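Peptidyl-lys metalloendopeptidase (PDB 1G12) cleaves peptide bonds next to lysine residues as a zinc-dependent endopeptidase of the aspzincin type, from the fungus Grifola frondosa. Local coordinates at residues Val24-Ser27 with Leu28-Gln32. Sequence-based numbering, arbitrary orientation.
Sequences VAES and LSYLQ
Ser-27 meets Leu-31 one turn further along the helix: its carbonyl O accepts the N-H of Leu-31 at 3.1 Å, and CG of the same leucine lies 3.4 Å from that Ser-27 O. Leu-31 brings its branch there with CG anti to its own carbonyl carbon (chi1 -66°), which leaves the side chain leaning back over the preceding turn. The hydroxyl of Ser-27 also sits beside its own backbone N (chi1 -62°) and reaches the carbonyl of Tyr-23 and the hydroxyl of Ser-160; a small polar side chain suits this buried place because the helix itself supplies an acceptor.

Leu-28 closes the turn before, its N 2.8 Å from Val-24 O with an N-H...O angle of 157°, and its CB rests 3.4 Å from that same Val-24 O. The two hydrogen bonds are the first and last of four consecutive i+4 to i backbone bonds of the long alpha-helix 7-33, with Ser-29 N to Ala-25 O and Tyr-30 N to Glu-26 O (2.9 Å) between them. Past CB the branched end of Leu-28 turns off to pack on Leu-57 and Thr-61 of helix 50-64, a greasy branch fitting a helix-helix interface.

On another flank, Glu-26 OE2 stands 4.4 Å from Tyr-30 CB, a loose approach, while its OE1 forms a salt bridge with Arg-40, a pairing that suits an acid on this exposed side. The buried Tyr-30 suits its ring neighbours, stacking with His-34 and meeting Phe-159 edge-to-face, while its hydroxyl hydrogen-bonds Thr-38 OG1 and the C-terminal carboxylate of Ser-167, tying this helix to the chain end.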
ATOM      1  N   VAL A  24       0.293   5.797   5.542  1.00 11.79           N
ATOM      2  CA  VAL A  24      -0.129   6.744   4.515  1.00 11.65           C
ATOM      3  C   VAL A  24       0.138   8.189   4.935  1.00 11.62           C
ATOM      4  O   VAL A  24       0.618   8.992   4.132  1.00 11.67           O
ATOM      5  CB  VAL A  24      -1.626   6.559   4.162  1.00 11.72           C
ATOM      6  CG1 VAL A  24      -2.097   7.684   3.253  1.00 11.82           C
ATOM      7  CG2 VAL A  24      -1.839   5.206   3.487  1.00 11.77           C
ATOM      8  N   ALA A  25      -0.136   8.501   6.202  1.00 11.55           N
ATOM      9  CA  ALA A  25       0.079   9.847   6.730  1.00 11.59           C
ATOM     10  C   ALA A  25       1.548  10.262   6.636  1.00 11.51           C
ATOM     11  O   ALA A  25       1.876  11.345   6.130  1.00 11.58           O
ATOM     12  CB  ALA A  25      -0.401   9.924   8.181  1.00 11.62           C
ATOM     13  N   GLU A  26       2.426   9.384   7.103  1.00 11.36           N
ATOM     14  CA  GLU A  26       3.861   9.642   7.086  1.00 11.39           C
ATOM     15  C   GLU A  26       4.387   9.708   5.654  1.00 11.08           C
ATOM     16  O   GLU A  26       5.222  10.556   5.329  1.00 11.03           O
ATOM     17  CB  GLU A  26       4.589   8.563   7.897  1.00 12.00           C
ATOM     18  CG  GLU A  26       6.076   8.811   8.127  1.00 13.10           C
ATOM     19  CD  GLU A  26       6.947   8.339   6.980  1.00 13.73           C
ATOM     20  OE1 GLU A  26       6.558   7.371   6.285  1.00 14.07           O
ATOM     21  OE2 GLU A  26       8.027   8.937   6.779  1.00 14.55           O
ATOM     22  N   SER A  27       3.879   8.828   4.797  1.00 10.76           N
ATOM     23  CA  SER A  27       4.293   8.797   3.398  1.00 10.50           C
ATOM     24  C   SER A  27       3.898  10.079   2.681  1.00 10.26           C
ATOM     25  O   SER A  27       4.663  10.603   1.870  1.00 10.05           O
ATOM     26  CB  SER A  27       3.669   7.604   2.674  1.00 10.38           C
ATOM     27  OG  SER A  27       4.099   6.380   3.237  1.00 10.40           O
ATOM     28  N   LEU A  28       2.682  10.556   2.944  1.00 10.16           N
ATOM     29  CA  LEU A  28       2.199  11.785   2.325  1.00 10.20           C
ATOM     30  C   LEU A  28       3.086  12.942   2.754  1.00 10.16           C
ATOM     31  O   LEU A  28       3.516  13.739   1.923  1.00 10.28           O
ATOM     32  CB  LEU A  28       0.746  12.066   2.715  1.00 10.20           C
ATOM     33  CG  LEU A  28       0.204  13.443   2.315  1.00 10.06           C
ATOM     34  CD1 LEU A  28       0.282  13.649   0.814  1.00 10.08           C
ATOM     35  CD2 LEU A  28      -1.225  13.596   2.807  1.00 10.20           C
ATOM     36  N   SER A  29       3.380  13.007   4.051  1.00 10.11           N
ATOM     37  CA  SER A  29       4.232  14.062   4.581  1.00 10.26           C
ATOM     38  C   SER A  29       5.594  14.030   3.904  1.00 10.21           C
ATOM     39  O   SER A  29       6.130  15.070   3.522  1.00 10.48           O
ATOM     40  CB  SER A  29       4.418  13.905   6.083  1.00 10.17           C
ATOM     41  OG  SER A  29       5.450  14.770   6.535  1.00 10.27           O
ATOM     42  N   TYR A  30       6.148  12.832   3.748  1.00 10.27           N
ATOM     43  CA  TYR A  30       7.451  12.691   3.113  1.00 10.34           C
ATOM     44  C   TYR A  30       7.435  13.297   1.713  1.00 10.38           C
ATOM     45  O   TYR A  30       8.311  14.089   1.356  1.00 10.11           O
ATOM     46  CB  TYR A  30       7.858  11.215   3.050  1.00 10.44           C
ATOM     47  CG  TYR A  30       9.253  11.000   2.508  1.00 10.44           C
ATOM     48  CD1 TYR A  30      10.315  10.737   3.366  1.00 10.64           C
ATOM     49  CD2 TYR A  30       9.515  11.096   1.140  1.00 10.62           C
ATOM     50  CE1 TYR A  30      11.606  10.578   2.877  1.00 10.79           C
ATOM     51  CE2 TYR A  30      10.799  10.943   0.643  1.00 10.92           C
ATOM     52  CZ  TYR A  30      11.839  10.686   1.514  1.00 11.03           C
ATOM     53  OH  TYR A  30      13.113  10.556   1.026  1.00 11.08           O
ATOM     54  N   LEU A  31       6.428  12.934   0.926  1.00 10.48           N
ATOM     55  CA  LEU A  31       6.315  13.435  -0.435  1.00 10.83           C
ATOM     56  C   LEU A  31       6.123  14.947  -0.498  1.00 11.08           C
ATOM     57  O   LEU A  31       6.551  15.591  -1.450  1.00 11.14           O
ATOM     58  CB  LEU A  31       5.190  12.706  -1.172  1.00 10.66           C
ATOM     59  CG  LEU A  31       5.488  11.221  -1.390  1.00 10.69           C
ATOM     60  CD1 LEU A  31       4.239  10.485  -1.819  1.00 10.79           C
ATOM     61  CD2 LEU A  31       6.598  11.068  -2.422  1.00 10.79           C
ATOM     62  N   GLN A  32       5.516  15.519   0.536  1.00 11.33           N
ATOM     63  CA  GLN A  32       5.295  16.961   0.573  1.00 11.75           C
ATOM     64  C   GLN A  32       6.543  17.761   0.912  1.00 11.96           C
ATOM     65  O   GLN A  32       6.693  18.896   0.458  1.00 11.89           O
ATOM     66  CB  GLN A  32       4.194  17.311   1.572  1.00 12.05           C
ATOM     67  CG  GLN A  32       2.822  16.846   1.134  1.00 12.32           C
ATOM     68  CD  GLN A  32       1.724  17.296   2.068  1.00 12.81           C
ATOM     69  OE1 GLN A  32       1.981  17.694   3.205  1.00 13.43           O
ATOM     70  NE2 GLN A  32       0.486  17.218   1.598  1.00 12.81           N
TER